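Local coordinates for EmGH1 (Erythrobacter marinus, PDB 5Z87), which probably hydrolyses beta-glucosidic linkages as a family 3 glycoside hydrolase, and may also act on beta-xylosides and alpha-L-arabinofuranosides, at residues A[510-515]-A[561-566]; A[286-291]-A[322-327]; A[419-424]-A[658-663]. All coordinates share one frame; numbering follows the deposited sequence.

Interaction 1. Residues A[510-515]-A[561-566]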
loop_
_atom_site.group_PDB
_atom_site.type_symbol
_atom_site.label_atom_id
_atom_site.label_comp_id
_atom_site.label_asym_id
_atom_site.label_seq_id
_atom_site.Cartn_x
_atom_site.Cartn_y
_atom_site.Cartn_z
ATOM N N ARG A 510 -15.344 -33.212 1.696
ATOM C CA ARG A 510 -16.168 -33.509 0.532
ATOM C C ARG A 510 -15.379 -33.303 -0.754
ATOM O O ARG A 510 -15.455 -34.122 -1.679
ATOM C CB ARG A 510 -17.431 -32.647 0.551
ATOM C CG ARG A 510 -18.193 -32.657 -0.759
ATOM C CD ARG A 510 -19.616 -32.114 -0.623
ATOM N NE ARG A 510 -20.282 -32.060 -1.931
ATOM C CZ ARG A 510 -20.819 -33.118 -2.543
ATOM N NH1 ARG A 510 -20.773 -34.315 -1.966
ATOM N NH2 ARG A 510 -21.397 -32.988 -3.733
ATOM N N ASN A 511 -14.578 -32.238 -0.814
ATOM C CA ASN A 511 -13.783 -31.965 -2.009
ATOM C C ASN A 511 -12.767 -33.070 -2.273
ATOM O O ASN A 511 -12.514 -33.423 -3.428
ATOM C CB ASN A 511 -13.071 -30.617 -1.866
ATOM C CG ASN A 511 -13.924 -29.442 -2.327
ATOM O OD1 ASN A 511 -14.785 -29.578 -3.197
ATOM N ND2 ASN A 511 -13.666 -28.274 -1.754
ATOM N N ARG A 512 -12.152 -33.614 -1.220
ATOM C CA ARG A 512 -11.210 -34.716 -1.412
ATOM C C ARG A 512 -11.891 -35.935 -2.018
ATOM O O ARG A 512 -11.343 -36.572 -2.927
ATOM C CB ARG A 512 -10.546 -35.079 -0.091
ATOM C CG ARG A 512 -9.847 -33.905 0.506
ATOM C CD ARG A 512 -8.688 -34.260 1.380
ATOM N NE ARG A 512 -7.787 -33.113 1.366
ATOM C CZ ARG A 512 -7.869 -32.082 2.203
ATOM N NH1 ARG A 512 -7.011 -31.073 2.091
ATOM N NH2 ARG A 512 -8.796 -32.069 3.160
ATOM N N ARG A 513 -13.095 -36.267 -1.539
ATOM C CA ARG A 513 -13.856 -37.349 -2.156
ATOM C C ARG A 513 -14.163 -37.031 -3.612
ATOM O O ARG A 513 -14.053 -37.906 -4.481
ATOM C CB ARG A 513 -15.142 -37.610 -1.369
ATOM C CG ARG A 513 -14.895 -37.937 0.100
ATOM C CD ARG A 513 -16.143 -38.508 0.769
ATOM N NE ARG A 513 -17.207 -37.514 0.932
ATOM C CZ ARG A 513 -17.338 -36.713 1.992
ATOM N NH1 ARG A 513 -18.344 -35.843 2.051
ATOM N NH2 ARG A 513 -16.464 -36.777 2.995
ATOM N N LEU A 514 -14.527 -35.775 -3.906
ATOM C CA LEU A 514 -14.819 -35.415 -5.289
ATOM C C LEU A 514 -13.570 -35.482 -6.153
ATOM O O LEU A 514 -13.664 -35.775 -7.349
ATOM C CB LEU A 514 -15.447 -34.023 -5.355
ATOM C CG LEU A 514 -16.855 -33.874 -4.774
ATOM C CD1 LEU A 514 -17.195 -32.395 -4.553
ATOM C CD2 LEU A 514 -17.902 -34.564 -5.671
ATOM N N ILE A 515 -12.399 -35.220 -5.569
ATOM C CA ILE A 515 -11.148 -35.331 -6.316
ATOM C C ILE A 515 -10.876 -36.785 -6.688
ATOM O O ILE A 515 -10.565 -37.100 -7.844
ATOM C CB ILE A 515 -9.984 -34.733 -5.504
ATOM C CG1 ILE A 515 -10.063 -33.206 -5.491
ATOM C CG2 ILE A 515 -8.654 -35.207 -6.068
ATOM C CD1 ILE A 515 -9.128 -32.577 -4.464
ATOM N N GLN A 561 -8.512 -26.506 -5.194
ATOM C CA GLN A 561 -8.373 -26.591 -6.642
ATOM C C GLN A 561 -6.962 -27.005 -7.051
ATOM O O GLN A 561 -6.788 -27.710 -8.051
ATOM C CB GLN A 561 -8.729 -25.255 -7.283
ATOM C CG GLN A 561 -10.194 -24.833 -7.171
ATOM C CD GLN A 561 -10.394 -23.469 -7.803
ATOM O OE1 GLN A 561 -10.545 -23.354 -9.021
ATOM N NE2 GLN A 561 -10.329 -22.423 -6.985
ATOM N N ASN A 562 -5.938 -26.551 -6.320
ATOM C CA ASN A 562 -4.583 -26.980 -6.648
ATOM C C ASN A 562 -4.409 -28.463 -6.366
ATOM O O ASN A 562 -3.797 -29.181 -7.163
ATOM C CB ASN A 562 -3.550 -26.159 -5.870
ATOM C CG ASN A 562 -3.440 -24.735 -6.378
ATOM O OD1 ASN A 562 -3.579 -24.477 -7.574
ATOM N ND2 ASN A 562 -3.205 -23.803 -5.468
ATOM N N GLU A 563 -4.948 -28.932 -5.237
ATOM C CA GLU A 563 -4.990 -30.364 -4.958
ATOM C C GLU A 563 -5.603 -31.126 -6.124
ATOM O O GLU A 563 -5.013 -32.086 -6.633
ATOM C CB GLU A 563 -5.771 -30.621 -3.667
ATOM C CG GLU A 563 -5.561 -32.010 -3.096
ATOM C CD GLU A 563 -6.121 -32.166 -1.702
ATOM O OE1 GLU A 563 -6.301 -31.134 -1.010
ATOM O OE2 GLU A 563 -6.374 -33.327 -1.295
ATOM N N LEU A 564 -6.776 -30.684 -6.588
ATOM C CA LEU A 564 -7.422 -31.354 -7.713
ATOM C C LEU A 564 -6.533 -31.336 -8.948
ATOM O O LEU A 564 -6.412 -32.348 -9.652
ATOM C CB LEU A 564 -8.768 -30.692 -8.018
ATOM C CG LEU A 564 -9.407 -31.020 -9.372
ATOM C CD1 LEU A 564 -9.909 -32.481 -9.423
ATOM C CD2 LEU A 564 -10.532 -30.035 -9.697
ATOM N N ALA A 565 -5.896 -30.194 -9.222
ATOM C CA ALA A 565 -5.102 -30.067 -10.436
ATOM C C ALA A 565 -3.900 -30.998 -10.409
ATOM O O ALA A 565 -3.607 -31.674 -11.403
ATOM C CB ALA A 565 -4.652 -28.622 -10.621
ATOM N N GLU A 566 -3.191 -31.044 -9.282
ATOM C CA GLU A 566 -2.037 -31.931 -9.195
ATOM C C GLU A 566 -2.449 -33.402 -9.249
ATOM O O GLU A 566 -1.712 -34.228 -9.807
ATOM C CB GLU A 566 -1.244 -31.627 -7.925
ATOM C CG GLU A 566 -0.818 -30.171 -7.828
ATOM C CD GLU A 566 0.137 -29.924 -6.683
ATOM O OE1 GLU A 566 -0.325 -29.533 -5.579
ATOM O OE2 GLU A 566 1.352 -30.133 -6.891
#

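Interaction 2. Residues A[286-291]-A[322-327]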
loop_
_atom_site.group_PDB
_atom_site.type_symbol
_atom_site.label_atom_id
_atom_site.label_comp_id
_atom_site.label_asym_id
_atom_site.label_seq_id
_atom_site.Cartn_x
_atom_site.Cartn_y
_atom_site.Cartn_z
ATOM N N GLY A 286 -8.117 11.926 4.357
ATOM C CA GLY A 286 -9.201 12.370 5.211
ATOM C C GLY A 286 -10.353 13.097 4.528
ATOM O O GLY A 286 -11.311 13.474 5.214
ATOM N N VAL A 287 -10.311 13.306 3.215
ATOM C CA VAL A 287 -11.358 14.040 2.509
ATOM C C VAL A 287 -12.251 13.024 1.796
ATOM O O VAL A 287 -11.802 12.411 0.819
ATOM C CB VAL A 287 -10.785 15.042 1.495
ATOM C CG1 VAL A 287 -11.922 15.739 0.760
ATOM C CG2 VAL A 287 -9.900 16.062 2.175
ATOM N N PRO A 288 -13.492 12.849 2.217
ATOM C CA PRO A 288 -14.412 12.007 1.443
ATOM C C PRO A 288 -14.586 12.566 0.046
ATOM O O PRO A 288 -14.750 13.772 -0.133
ATOM C CB PRO A 288 -15.718 12.077 2.245
ATOM C CG PRO A 288 -15.318 12.596 3.613
ATOM C CD PRO A 288 -14.135 13.460 3.388
ATOM N N ALA A 289 -14.518 11.675 -0.955
ATOM C CA ALA A 289 -14.678 12.096 -2.344
ATOM C C ALA A 289 -16.007 12.814 -2.561
ATOM O O ALA A 289 -16.079 13.779 -3.329
ATOM C CB ALA A 289 -14.570 10.895 -3.285
ATOM N N HIS A 290 -17.073 12.353 -1.903
ATOM C CA HIS A 290 -18.374 13.005 -2.028
ATOM C C HIS A 290 -18.406 14.385 -1.381
ATOM O O HIS A 290 -19.398 15.099 -1.553
ATOM C CB HIS A 290 -19.467 12.122 -1.423
ATOM C CG HIS A 290 -19.896 11.003 -2.317
ATOM N ND1 HIS A 290 -19.137 9.864 -2.497
ATOM C CD2 HIS A 290 -20.985 10.863 -3.116
ATOM C CE1 HIS A 290 -19.748 9.065 -3.361
ATOM N NE2 HIS A 290 -20.872 9.647 -3.748
ATOM N N ALA A 291 -17.353 14.773 -0.651
ATOM C CA ALA A 291 -17.197 16.125 -0.115
ATOM C C ALA A 291 -15.912 16.790 -0.598
ATOM O O ALA A 291 -15.442 17.741 0.027
ATOM C CB ALA A 291 -17.220 16.120 1.417
ATOM N N SER A 322 -22.107 9.489 8.504
ATOM C CA SER A 322 -22.353 8.256 9.247
ATOM C C SER A 322 -21.230 7.231 9.122
ATOM O O SER A 322 -21.165 6.314 9.939
ATOM C CB SER A 322 -23.660 7.613 8.775
ATOM O OG SER A 322 -23.541 7.207 7.415
ATOM N N LEU A 323 -20.383 7.336 8.103
ATOM C CA LEU A 323 -19.254 6.435 7.925
ATOM C C LEU A 323 -17.932 7.143 8.184
ATOM O O LEU A 323 -17.189 6.735 9.076
ATOM C CB LEU A 323 -19.273 5.826 6.513
ATOM C CG LEU A 323 -18.082 4.902 6.217
ATOM C CD1 LEU A 323 -18.072 3.695 7.179
ATOM C CD2 LEU A 323 -18.116 4.435 4.762
ATOM N N HIS A 324 -17.655 8.235 7.453
ATOM C CA HIS A 324 -16.384 8.943 7.558
ATOM C C HIS A 324 -16.271 9.804 8.815
ATOM O O HIS A 324 -15.154 10.093 9.263
ATOM C CB HIS A 324 -16.186 9.835 6.335
ATOM C CG HIS A 324 -15.946 9.080 5.073
ATOM N ND1 HIS A 324 -14.743 8.463 4.796
ATOM C CD2 HIS A 324 -16.751 8.837 4.012
ATOM C CE1 HIS A 324 -14.813 7.888 3.609
ATOM N NE2 HIS A 324 -16.024 8.095 3.114
ATOM N N GLY A 325 -17.387 10.256 9.379
ATOM C CA GLY A 325 -17.289 11.124 10.542
ATOM C C GLY A 325 -16.778 12.509 10.222
ATOM O O GLY A 325 -16.100 13.125 11.051
ATOM N N VAL A 326 -17.081 13.019 9.033
ATOM C CA VAL A 326 -16.641 14.341 8.631
ATOM C C VAL A 326 -17.752 15.371 8.793
ATOM O O VAL A 326 -17.503 16.475 9.275
ATOM C CB VAL A 326 -16.095 14.304 7.189
ATOM C CG1 VAL A 326 -15.919 15.722 6.619
ATOM C CG2 VAL A 326 -14.768 13.555 7.173
ATOM N N ALA A 327 -18.985 15.017 8.438
ATOM C CA ALA A 327 -20.135 15.867 8.693
ATOM C C ALA A 327 -20.703 15.571 10.075
ATOM O O ALA A 327 -20.804 14.411 10.485
ATOM C CB ALA A 327 -21.214 15.655 7.627
#

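Interaction 3. Residues A[419-424]-A[658-663]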
loop_
_atom_site.group_PDB
_atom_site.type_symbol
_atom_site.label_atom_id
_atom_site.label_comp_id
_atom_site.label_asym_id
_atom_site.label_seq_id
_atom_site.Cartn_x
_atom_site.Cartn_y
_atom_site.Cartn_z
ATOM N N LEU A 419 -3.899 -16.866 -23.835
ATOM C CA LEU A 419 -3.032 -18.036 -23.740
ATOM C C LEU A 419 -1.862 -17.656 -22.835
ATOM O O LEU A 419 -0.936 -16.964 -23.261
ATOM C CB LEU A 419 -2.553 -18.472 -25.125
ATOM C CG LEU A 419 -1.704 -19.753 -25.162
ATOM C CD1 LEU A 419 -2.442 -20.906 -24.469
ATOM C CD2 LEU A 419 -1.304 -20.162 -26.591
ATOM N N LEU A 420 -1.903 -18.115 -21.580
ATOM C CA LEU A 420 -0.879 -17.741 -20.605
ATOM C C LEU A 420 0.425 -18.497 -20.840
ATOM O O LEU A 420 1.508 -17.901 -20.810
ATOM C CB LEU A 420 -1.370 -17.995 -19.178
ATOM C CG LEU A 420 -2.461 -17.101 -18.594
ATOM C CD1 LEU A 420 -2.747 -17.524 -17.171
ATOM C CD2 LEU A 420 -2.061 -15.636 -18.641
ATOM N N GLN A 421 0.341 -19.817 -21.035
ATOM C CA GLN A 421 1.513 -20.632 -21.327
ATOM C C GLN A 421 1.095 -21.859 -22.127
ATOM O O GLN A 421 -0.023 -22.366 -21.986
ATOM C CB GLN A 421 2.248 -21.063 -20.051
ATOM C CG GLN A 421 1.394 -21.784 -19.045
ATOM C CD GLN A 421 2.030 -21.783 -17.670
ATOM O OE1 GLN A 421 2.315 -20.729 -17.120
ATOM N NE2 GLN A 421 2.268 -22.967 -17.113
ATOM N N ASN A 422 2.012 -22.334 -22.966
ATOM C CA ASN A 422 1.750 -23.452 -23.847
ATOM C C ASN A 422 3.005 -24.316 -23.947
ATOM O O ASN A 422 3.537 -24.558 -25.025
ATOM C CB ASN A 422 1.306 -22.964 -25.223
ATOM C CG ASN A 422 0.614 -24.056 -26.028
ATOM O OD1 ASN A 422 0.148 -25.050 -25.469
ATOM N ND2 ASN A 422 0.549 -23.876 -27.339
ATOM N N GLU A 423 3.492 -24.786 -22.799
ATOM C CA GLU A 423 4.761 -25.511 -22.750
ATOM C C GLU A 423 4.684 -26.792 -23.587
ATOM O O GLU A 423 3.805 -27.635 -23.375
ATOM C CB GLU A 423 5.117 -25.835 -21.299
ATOM C CG GLU A 423 5.919 -24.754 -20.576
ATOM C CD GLU A 423 5.902 -24.929 -19.062
ATOM O OE1 GLU A 423 5.949 -26.093 -18.596
ATOM O OE2 GLU A 423 5.841 -23.907 -18.338
ATOM N N GLY A 424 5.597 -26.927 -24.551
ATOM C CA GLY A 424 5.600 -28.076 -25.435
ATOM C C GLY A 424 4.488 -28.105 -26.460
ATOM O O GLY A 424 4.286 -29.141 -27.098
ATOM N N PRO A 658 7.468 -10.734 -11.943
ATOM C CA PRO A 658 6.050 -11.063 -12.058
ATOM C C PRO A 658 5.894 -12.477 -12.590
ATOM O O PRO A 658 6.780 -13.017 -13.258
ATOM C CB PRO A 658 5.517 -10.012 -13.040
ATOM C CG PRO A 658 6.737 -9.488 -13.747
ATOM C CD PRO A 658 7.856 -9.597 -12.795
ATOM N N LEU A 659 4.768 -13.097 -12.247
ATOM C CA LEU A 659 4.448 -14.392 -12.838
ATOM C C LEU A 659 4.184 -14.247 -14.334
ATOM O O LEU A 659 4.729 -14.991 -15.152
ATOM C CB LEU A 659 3.250 -15.011 -12.111
ATOM C CG LEU A 659 2.911 -16.442 -12.545
ATOM C CD1 LEU A 659 4.077 -17.413 -12.296
ATOM C CD2 LEU A 659 1.656 -16.943 -11.846
ATOM N N TYR A 660 3.374 -13.260 -14.708
ATOM C CA TYR A 660 3.192 -12.842 -16.091
ATOM C C TYR A 660 3.223 -11.317 -16.123
ATOM O O TYR A 660 2.563 -10.665 -15.295
ATOM C CB TYR A 660 1.865 -13.357 -16.687
ATOM C CG TYR A 660 1.580 -14.836 -16.487
ATOM C CD1 TYR A 660 2.190 -15.806 -17.284
ATOM C CD2 TYR A 660 0.682 -15.259 -15.523
ATOM C CE1 TYR A 660 1.916 -17.159 -17.101
ATOM C CE2 TYR A 660 0.399 -16.612 -15.334
ATOM C CZ TYR A 660 1.017 -17.551 -16.129
ATOM O OH TYR A 660 0.728 -18.881 -15.940
ATOM N N PRO A 661 3.951 -10.711 -17.049
ATOM C CA PRO A 661 4.005 -9.250 -17.100
ATOM C C PRO A 661 2.798 -8.664 -17.809
ATOM O O PRO A 661 2.110 -9.331 -18.583
ATOM C CB PRO A 661 5.286 -8.976 -17.889
ATOM C CG PRO A 661 5.406 -10.160 -18.800
ATOM C CD PRO A 661 4.873 -11.336 -18.009
ATOM N N PHE A 662 2.547 -7.387 -17.518
ATOM C CA PHE A 662 1.531 -6.640 -18.244
ATOM C C PHE A 662 1.735 -6.784 -19.751
ATOM O O PHE A 662 2.855 -6.673 -20.256
ATOM C CB PHE A 662 1.570 -5.155 -17.855
ATOM C CG PHE A 662 0.650 -4.281 -18.691
ATOM C CD1 PHE A 662 -0.673 -4.079 -18.314
ATOM C CD2 PHE A 662 1.106 -3.678 -19.858
ATOM C CE1 PHE A 662 -1.513 -3.292 -19.080
ATOM C CE2 PHE A 662 0.270 -2.889 -20.619
ATOM C CZ PHE A 662 -1.045 -2.693 -20.229
ATOM N N GLY A 663 0.635 -7.022 -20.468
ATOM C CA GLY A 663 0.668 -7.177 -21.913
ATOM C C GLY A 663 1.017 -8.560 -22.424
ATOM O O GLY A 663 1.153 -8.732 -23.639
#

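Interaction 1. Residues A[510-515]-A[561-566]
Arg512 and Glu563 join two neighbouring helices through a bidentate salt bridge. The guanidinium comes side-on, one nitrogen to each carboxylate oxygen: Arg512 NE lies 3.0 Å from Glu563 OE2, and Arg512 NH1 lies 3.2 Å from Glu563 OE1. Both oxygens use their syn lone pairs. The NE bond is the straighter, at 151° at the hydrogen, and its acceptor lies near the guanidinium plane; the NH1 bond is more bent and its acceptor is tilted from that plane, since the two flat groups are turned 32° against each other.

Beneath the ion pair the contact turns apolar. The CD1 methyl of Ile515 reaches under the bridge to Glu563 CG at 3.9 Å, crossing that side chain at about a right angle, so the methylenes of the glutamate serve as part of the hydrophobic surface. Ile515 CD1 also lies 3.7 Å from the backbone N of Leu564, and Ile515 CG1 meets Leu564 CB at 3.8 Å.

Glu563 has CG anti to its backbone N and an extended chain beyond it, which carries the carboxylate across to the arginine. The backbones run nearly parallel, the segment axes 10.1 Å apart at an angle of 18°. Asn511, one turn before Ile515, is held by Glu560 and the backbone of Ala484. Helices 508-522 and 561-569 lie side by side, the second packing through Leu564 on Leu532 of strand 527-533, in the mixed sheet of the C-terminal alpha/beta domain.

The chemistry is graded: buried aliphatic carbon of Ile515 and Leu564 lies on the inner side, and a charge pair on the more solvent-exposed side, where two hydrogen bonds from one guanidinium hold both carboxylate oxygens, which would limit its rotation and probably favour the charged form of Glu563.

Interaction 2. Residues A[286-291]-A[322-327]
Pro288 packs against His324 and Val326 within the TIM-barrel-type N-terminal domain, where the short hairpin of strands 283-284 and 287-288 meets the loop between helices 319-322 and 330-340. The pyrrolidine ring lays its CB over one face of the imidazole, 4.1 Å from the His324 ring centroid and 20° off the normal: a CH-pi contact, displaced toward CD2. Proline and imidazole lie alongside one another, pointing opposite ways.

His324 has CG beside its backbone N and anti to the carbonyl carbon (chi1 -69°), with the ring turned to chi2 -75°, which presents its face to the proline. Its NE2 is hydrogen-bonded to the carbonyl O of His281, which lines the pocket where dithiothreitol is bound in this crystal, so the ring is fixed at its polar end as well as packed on its face. Thr645 of the second subunit packs on His324, and Ser717 of that subunit on Val326, placing the contact beside the dimer interface. Val326 points its CG2 methyl at the CG-CD edge of the pyrrolidine, 3.7 Å from Pro288 CG and 3.8 Å from Pro288 CD.

Interaction 3. Residues A[419-424]-A[658-663]
Tyr660 meets strand residues Leu420 and Gln421 with two parts of its side chain, the ring face and the phenol oxygen. The apolar part is a CH-pi contact: Leu420 CD2 sits above the centre of the Tyr660 ring, 4.1 Å from the centroid and 8° off the normal. The other methyl lies toward the rim, with Leu420 CD1 3.8 Å from Tyr660 CE2. Leu659 CG lies over the opposite face, offset toward the rim.

The polar part is one hydrogen bond, given by Tyr660 OH to Gln421 OE1 at 2.7 Å. The oxygen approaches the ring at its edge, in plane, whereas the hydroxyl stands above the amide's carbonyl plane, 47° out of it, and is not aligned with a lone pair. Gln421 holds CG between its backbone N and carbonyl carbon (chi1 55°), and the extended chain brings the amide to the phenol. Its NE2 is tied to the carbonyl oxygens of Ala591 and Cys594, which fixes the flip of the amide and leaves OE1 turned to the tyrosine. A phenylalanine in place of Tyr660 would probably leave Gln421 OE1 without its hydroxyl donor.

Leu659 and Tyr660 form a classic beta bulge facing Ile629, and His664 meets the tyrosine ring while its NE2 is hydrogen-bonded to Leu420 O. Strand 418-422 is an edge strand of the C-terminal domain's mixed sheet, antiparallel to 596-601; the loop before strand 671-678 is thereby packed against this edge, with helix 588-593 touching both Leu659 and Tyr660.

In the fold
Interactions 1 and 3 belong to the C-terminal domain, their centres about 25 Å apart; interaction 2 lies in the N-terminal domain, with its centre more than 40 Å from either. Interactions 1 and 3 both adjoin the same mixed sheet but at different places: 510-515 with 561-566 pairs helices beside it, while 419-424 with 658-663 fastens a late loop to its edge strand. Interactions 2 and 3 are buried and rest on CH-pi packing, interaction 3 adding a neutral hydrogen bond. Interaction 1 is partly buried and alone uses opposite charges. Interaction 2 has no hydrogen bond across it and differs also in lying beside the second subunit.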